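PDB 3PGB: putative uncharacterized protein from Emericella nidulans, which is a copper- and topaquinone-containing amine oxidase that probably oxidises primary amines to aldehydes, with release of ammonia and hydrogen peroxide. Local coordinates for residues 196-201 / 285-290; 202-205 / 209-212; 542-547 / 722-727. All coordinates share one frame; numbering follows the deposited sequence.

Contact 1 (196-201 / 285-290)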
# COMPACT_ATOMS: atom_id res chain seq x y z
N SER A 196 -7.95 -3.09 47.67
CA SER A 196 -8.48 -1.80 47.25
C SER A 196 -9.26 -1.11 48.37
O SER A 196 -9.19 0.10 48.51
CB SER A 196 -9.36 -1.96 46.01
OG SER A 196 -9.93 -0.71 45.66
N ALA A 197 -10.00 -1.89 49.15
CA ALA A 197 -10.71 -1.35 50.33
C ALA A 197 -9.72 -0.82 51.37
O ALA A 197 -10.05 0.07 52.15
CB ALA A 197 -11.62 -2.41 50.95
N SER A 198 -8.51 -1.38 51.37
CA SER A 198 -7.41 -0.90 52.21
C SER A 198 -7.01 0.55 51.89
O SER A 198 -6.49 1.26 52.75
CB SER A 198 -6.19 -1.82 52.04
OG SER A 198 -5.36 -1.77 53.18
N ILE A 199 -7.24 0.96 50.64
CA ILE A 199 -6.93 2.31 50.18
C ILE A 199 -8.14 3.00 49.55
O ILE A 199 -7.99 3.85 48.66
CB ILE A 199 -5.74 2.30 49.18
CG1 ILE A 199 -6.08 1.55 47.89
CG2 ILE A 199 -4.53 1.64 49.82
CD1 ILE A 199 -5.13 1.85 46.76
N ALA A 200 -9.34 2.66 50.02
CA ALA A 200 -10.58 3.25 49.50
C ALA A 200 -10.62 4.75 49.74
O ALA A 200 -11.06 5.52 48.88
CB ALA A 200 -11.78 2.60 50.14
N ASP A 201 -10.16 5.17 50.92
CA ASP A 201 -10.07 6.60 51.23
C ASP A 201 -9.13 7.31 50.26
O ASP A 201 -9.37 8.47 49.90
CB ASP A 201 -9.61 6.80 52.68
CG ASP A 201 -8.20 6.30 52.92
OD1 ASP A 201 -7.88 5.17 52.48
OD2 ASP A 201 -7.40 7.03 53.55
N GLU A 285 7.14 -0.77 49.03
CA GLU A 285 7.07 -2.21 49.30
C GLU A 285 5.77 -2.65 50.01
O GLU A 285 5.31 -3.77 49.81
CB GLU A 285 8.30 -2.68 50.08
CG GLU A 285 8.48 -4.21 50.10
CD GLU A 285 9.71 -4.69 50.88
OE1 GLU A 285 10.35 -3.87 51.58
OE2 GLU A 285 10.04 -5.90 50.77
N THR A 286 5.19 -1.78 50.84
CA THR A 286 3.99 -2.14 51.60
C THR A 286 2.91 -1.07 51.51
O THR A 286 3.18 0.07 51.15
CB THR A 286 4.32 -2.38 53.10
OG1 THR A 286 4.56 -1.12 53.75
CG2 THR A 286 5.53 -3.28 53.27
N THR A 287 1.68 -1.46 51.85
CA THR A 287 0.55 -0.54 51.86
C THR A 287 0.72 0.55 52.93
O THR A 287 0.40 1.71 52.69
CB THR A 287 -0.79 -1.30 52.09
OG1 THR A 287 -1.01 -2.22 51.02
CG2 THR A 287 -1.97 -0.33 52.15
N GLU A 288 1.23 0.17 54.10
CA GLU A 288 1.50 1.12 55.19
C GLU A 288 2.42 2.24 54.69
O GLU A 288 2.15 3.42 54.92
CB GLU A 288 2.15 0.41 56.39
CG GLU A 288 2.31 1.28 57.66
CD GLU A 288 3.67 1.09 58.36
OE1 GLU A 288 3.70 0.49 59.47
OE2 GLU A 288 4.70 1.53 57.80
N GLU A 289 3.49 1.86 53.99
CA GLU A 289 4.44 2.82 53.44
C GLU A 289 3.82 3.77 52.41
O GLU A 289 4.16 4.96 52.38
CB GLU A 289 5.63 2.09 52.80
CG GLU A 289 6.55 1.42 53.81
CD GLU A 289 7.66 0.63 53.14
OE1 GLU A 289 8.84 0.80 53.54
OE2 GLU A 289 7.37 -0.15 52.21
N PHE A 290 2.94 3.25 51.57
CA PHE A 290 2.21 4.07 50.59
C PHE A 290 1.23 5.02 51.28
O PHE A 290 1.17 6.20 50.95
CB PHE A 290 1.47 3.20 49.59
CG PHE A 290 0.64 3.98 48.60
CD1 PHE A 290 -0.75 3.85 48.58
CD2 PHE A 290 1.24 4.85 47.70
CE1 PHE A 290 -1.51 4.57 47.68
CE2 PHE A 290 0.48 5.58 46.80
CZ PHE A 290 -0.89 5.44 46.79
O HOH W 1 -3.07 -3.75 51.45
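Thr287 meets Ser198 and Ile199 in a helix-on-sheet layer, where helix 287-294 and the junction of helices 186-198 and 200-207 lie against a five-stranded antiparallel sheet. The touching is done by one methyl group. In Thr287, chi1 of -61° sets CG2 anti to the backbone N, and from there it reaches across to Ser198 OG at 3.8 Å and Ile199 CG2 at 4.0 Å. Threonine suits this position because its two branches divide the work: CG2 serves the neighbouring helix, while OG1 bonds to the indole NE1 of Trp277 on strand 273-279 of the sheet. The same OG1 holds a water at 2.6 Å, which continues only weakly to Ser198 OG, 3.5 Å away; the small hydroxyl of serine fits this exposed margin. Ile199, buried and branched, fills the inner side, where it also packs on Trp277, Phe240 and Leu258 of the sheet. Beyond the touching side chains, Asp201 and Arg291 join helices 200-207 and 287-294 by a salt bridge. Helix 287-294 starts with a capping box, in which Thr286 and Glu289 each offer a side-chain acceptor to the other's backbone N-H. One arm is weak, from Thr286 N to Glu289 OE2; the other is nearly straight, Glu289 N to Thr286 OG1, 3.2 Å at 163°.

Contact 2 (202-205 / 209-212). With NAG (2-acetamido-2-deoxy-beta-D-glucopyranose), chain G.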
# COMPACT_ATOMS: atom_id res chain seq x y z
N ILE A 202 -8.07 6.62 49.85
CA ILE A 202 -7.09 7.19 48.92
C ILE A 202 -7.64 7.27 47.50
O ILE A 202 -7.43 8.28 46.83
CB ILE A 202 -5.77 6.39 48.92
CG1 ILE A 202 -5.06 6.57 50.27
CG2 ILE A 202 -4.87 6.85 47.78
CD1 ILE A 202 -3.79 5.75 50.40
N THR A 203 -8.33 6.23 47.05
CA THR A 203 -8.92 6.24 45.70
C THR A 203 -10.08 7.23 45.59
O THR A 203 -10.40 7.69 44.50
CB THR A 203 -9.39 4.83 45.23
OG1 THR A 203 -10.53 4.39 45.99
CG2 THR A 203 -8.25 3.82 45.34
N LEU A 204 -10.69 7.57 46.72
CA LEU A 204 -11.73 8.60 46.78
C LEU A 204 -11.11 9.99 46.66
O LEU A 204 -11.66 10.86 45.99
CB LEU A 204 -12.53 8.51 48.10
CG LEU A 204 -13.84 7.72 48.06
CD1 LEU A 204 -14.33 7.44 49.48
CD2 LEU A 204 -14.89 8.49 47.26
N ASP A 205 -9.98 10.18 47.33
CA ASP A 205 -9.29 11.47 47.32
C ASP A 205 -8.61 11.75 45.97
O ASP A 205 -8.47 12.91 45.56
CB ASP A 205 -8.24 11.52 48.43
CG ASP A 205 -7.74 12.92 48.70
OD1 ASP A 205 -8.57 13.79 48.99
OD2 ASP A 205 -6.51 13.14 48.62
N GLY A 209 -13.48 8.02 43.47
CA GLY A 209 -13.93 6.68 43.09
C GLY A 209 -13.53 5.55 44.02
O GLY A 209 -12.67 5.72 44.88
N THR A 210 -14.18 4.40 43.85
CA THR A 210 -13.84 3.19 44.59
C THR A 210 -14.03 1.96 43.72
O THR A 210 -14.90 1.94 42.84
CB THR A 210 -14.73 3.01 45.86
OG1 THR A 210 -16.11 3.11 45.50
CG2 THR A 210 -14.41 4.05 46.92
N ALA A 211 -13.21 0.95 43.96
CA ALA A 211 -13.42 -0.40 43.43
C ALA A 211 -13.49 -1.37 44.62
O ALA A 211 -12.47 -1.69 45.23
CB ALA A 211 -12.29 -0.80 42.49
N LEU A 212 -14.71 -1.79 44.95
CA LEU A 212 -14.93 -2.72 46.06
C LEU A 212 -15.71 -4.00 45.69
O LEU A 212 -15.75 -4.95 46.48
CB LEU A 212 -15.66 -1.99 47.19
CG LEU A 212 -15.04 -0.65 47.60
CD1 LEU A 212 -15.93 0.06 48.61
CD2 LEU A 212 -13.63 -0.85 48.15
C1 NAG G . -19.77 2.62 47.92
C2 NAG G . -19.05 3.96 48.07
C3 NAG G . -18.01 3.87 49.18
C4 NAG G . -18.60 3.31 50.48
C5 NAG G . -19.46 2.06 50.20
C6 NAG G . -20.17 1.55 51.45
C7 NAG G . -18.46 5.57 46.29
C8 NAG G . -17.76 5.77 44.97
N2 NAG G . -18.43 4.34 46.81
O3 NAG G . -17.45 5.15 49.41
O4 NAG G . -17.57 3.00 51.40
O5 NAG G . -20.39 2.30 49.15
O6 NAG G . -21.05 2.53 51.99
O7 NAG G . -19.02 6.54 46.81
O HOH W 2 -11.17 1.66 46.04
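Thr203 and Leu204 meet Gly209 and Thr210 where the chain doubles back at the C-terminal end of helix 200-207, a helix-to-loop reversal lying beside an N-linked glycan. Two direct hydrogen bonds close the reversal. Gly209 N donates to Thr203 O at 3.3 Å, an almost straight bond (161°) that gives a carbonyl near the helix end a partner six residues further on. Thr203 OG1 in turn donates to Gly209 O at 2.8 Å, approaching tilted from that carbonyl's plane. The threonine torsion makes this possible: with chi1 at 69°, OG1 lies between the backbone N and the carbonyl carbon. Ala200 O, one turn back in the helix, is also within hydrogen-bonding reach of OG1, so the two carbonyls compete for its single proton. The backbones come close here, Gly209 CA lying 4.7 Å from Leu204 CA, and Gly209 brings no side chain to the turn.

A water adds a further link: it donates to Thr203 OG1 and accepts from Ala211 N. The buried hydroxyl of Thr203 is thus both donor and acceptor, tying the helix to the extended chain.

Apolar contact is slighter. Leu204 CG rests on Thr210 CG2 at 3.9 Å, the two side chains meeting at a slant, so the methyl branch of threonine offers leucine an apolar surface. Deeper in, Thr203 and Ala211 both pack on Phe240 and Leu219 of the neighbouring sheet.

The hydrogen bond to the sugar uses the other branch of Thr210. The glycan's N-acetylglucosamine lies over this loop, and Leu204 CD1 comes loosely near its O3. Its acetamide is held more specifically, N2 donating to Thr210 OG1 at 2.9 Å with an N-H...O angle of 143°.

Contact 3 (542-547 / 722-727). With CA (calcium ion), chain F.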
# COMPACT_ATOMS: atom_id res chain seq x y z
N PHE A 542 2.27 -22.57 0.06
CA PHE A 542 2.34 -22.62 -1.40
C PHE A 542 2.74 -24.02 -1.85
O PHE A 542 3.72 -24.56 -1.36
CB PHE A 542 3.38 -21.63 -1.95
CG PHE A 542 3.05 -20.20 -1.70
CD1 PHE A 542 2.29 -19.48 -2.60
CD2 PHE A 542 3.49 -19.57 -0.55
CE1 PHE A 542 1.98 -18.16 -2.37
CE2 PHE A 542 3.19 -18.26 -0.32
CZ PHE A 542 2.43 -17.55 -1.23
N ASP A 543 1.98 -24.59 -2.78
CA ASP A 543 2.39 -25.83 -3.46
C ASP A 543 2.43 -25.54 -4.95
O ASP A 543 1.55 -25.98 -5.71
CB ASP A 543 1.41 -26.97 -3.16
CG ASP A 543 1.51 -27.47 -1.73
OD1 ASP A 543 2.47 -27.13 -1.00
OD2 ASP A 543 0.61 -28.24 -1.32
N ILE A 544 3.45 -24.81 -5.39
CA ILE A 544 3.50 -24.32 -6.76
C ILE A 544 3.71 -25.47 -7.74
O ILE A 544 4.77 -26.10 -7.75
CB ILE A 544 4.60 -23.24 -6.96
CG1 ILE A 544 4.44 -22.08 -5.96
CG2 ILE A 544 4.57 -22.71 -8.39
CD1 ILE A 544 3.07 -21.43 -5.97
N LEU A 545 2.69 -25.74 -8.54
CA LEU A 545 2.72 -26.83 -9.52
C LEU A 545 3.15 -28.15 -8.85
O LEU A 545 3.93 -28.92 -9.41
CB LEU A 545 3.65 -26.47 -10.69
CG LEU A 545 3.26 -25.23 -11.50
CD1 LEU A 545 4.40 -24.75 -12.42
CD2 LEU A 545 1.99 -25.48 -12.31
N GLY A 546 2.62 -28.39 -7.65
CA GLY A 546 2.99 -29.55 -6.84
C GLY A 546 3.67 -29.13 -5.54
O GLY A 546 4.05 -27.98 -5.38
N PRO A 547 3.84 -30.08 -4.62
CA PRO A 547 4.41 -29.77 -3.31
C PRO A 547 5.91 -29.45 -3.34
O PRO A 547 6.38 -28.64 -2.52
CB PRO A 547 4.13 -31.03 -2.49
CG PRO A 547 4.07 -32.13 -3.49
CD PRO A 547 3.59 -31.53 -4.78
N LEU A 722 5.01 -15.16 -11.07
CA LEU A 722 6.35 -14.76 -11.46
C LEU A 722 6.89 -15.83 -12.41
O LEU A 722 7.13 -16.96 -12.00
CB LEU A 722 7.24 -14.62 -10.22
CG LEU A 722 8.56 -13.87 -10.37
CD1 LEU A 722 9.49 -14.58 -11.35
CD2 LEU A 722 8.33 -12.43 -10.81
N ASN A 723 7.04 -15.45 -13.69
CA ASN A 723 7.39 -16.38 -14.76
C ASN A 723 6.53 -17.65 -14.78
O ASN A 723 7.00 -18.72 -15.14
CB ASN A 723 8.87 -16.75 -14.69
CG ASN A 723 9.77 -15.58 -14.98
OD1 ASN A 723 9.52 -14.81 -15.91
ND2 ASN A 723 10.82 -15.43 -14.19
N TYR A 724 5.26 -17.50 -14.41
CA TYR A 724 4.35 -18.61 -14.19
C TYR A 724 3.51 -18.90 -15.42
O TYR A 724 3.27 -20.06 -15.77
CB TYR A 724 3.43 -18.25 -13.03
CG TYR A 724 2.54 -19.37 -12.56
CD1 TYR A 724 3.07 -20.50 -11.96
CD2 TYR A 724 1.15 -19.27 -12.66
CE1 TYR A 724 2.25 -21.53 -11.50
CE2 TYR A 724 0.33 -20.29 -12.21
CZ TYR A 724 0.89 -21.41 -11.63
OH TYR A 724 0.08 -22.43 -11.19
N LEU A 725 3.06 -17.82 -16.06
CA LEU A 725 2.24 -17.91 -17.27
C LEU A 725 3.02 -17.37 -18.46
O LEU A 725 4.00 -16.64 -18.28
CB LEU A 725 0.96 -17.10 -17.06
CG LEU A 725 -0.22 -17.74 -16.32
CD1 LEU A 725 0.15 -19.04 -15.63
CD2 LEU A 725 -0.84 -16.75 -15.32
N PRO A 726 2.58 -17.70 -19.69
CA PRO A 726 3.19 -17.13 -20.88
C PRO A 726 3.10 -15.61 -20.91
O PRO A 726 3.99 -14.96 -21.45
CB PRO A 726 2.35 -17.72 -22.03
CG PRO A 726 1.75 -18.93 -21.47
CD PRO A 726 1.49 -18.63 -20.03
N GLY A 727 2.03 -15.05 -20.34
CA GLY A 727 1.81 -13.61 -20.31
C GLY A 727 0.93 -13.16 -19.16
O GLY A 727 0.65 -13.93 -18.24
CA CA F . 4.07 -26.27 0.36
O HOH W 3 0.65 -23.79 -8.82
O HOH W 4 5.94 -26.11 -1.32
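Tyr724 reaches over to Ile544 and Leu545, which occupy the corner of a type II beta turn running from Asp543 to Gly546. Its CB does not point at the turn, but with CG anti to the backbone N (chi1 -173°) the far end of the ring comes nearer. CE1 takes most of the contact: Leu545 CG lies 3.8 Å away, Leu545 CD1 4.0 Å, and Ile544 CG2 4.1 Å, both aliphatic chains approaching the ring obliquely. Arg614 adds a cation-pi contact to the ring. At the tip, OH brushes Leu545 CD2 at 3.8 Å and bonds to a water at 2.8 Å; that water accepts from Leu545 N. Tyrosine suits the place by joining a flat apolar surface to a polar end that satisfies, through water, an amide of the turn. Gly546 tolerates its positive phi (116°), and its N closes the turn on Asp543 O. Close by, Leu725 O and Asn723 N bond to Thr702 and His701 of the second subunit. The turn starts at the calcium site, its first residue, Asp543, being a ligand: Phe542 O, Asp543 OD1 and a water join Asp541, Asp687 and Leu688 in a peripheral metal site of the beta-sandwich catalytic domain of copper amine oxidases.

Contacts 1 and 2 are neighbours, their centres about 11 Å apart, and share helix 200-207. Contact 2 is nested within the chain loop closed by contact 1, and they meet directly: Ser196 OG lies 2.8 Å from Ala211 O, a probable hydrogen bond, while Phe290 packs on Ile202. Contact 1 is partly exposed and depends on methyl packing and a weak water link between elements distant in sequence; contact 2, local and largely buried, relies on direct hydrogen bonds. Contact 3 stands on the opposite side of the chain's centre, about 66 Å from contact 1 between centres. Also buried, it joins two strand-connecting loops through an aromatic ring, near calcium and the second subunit.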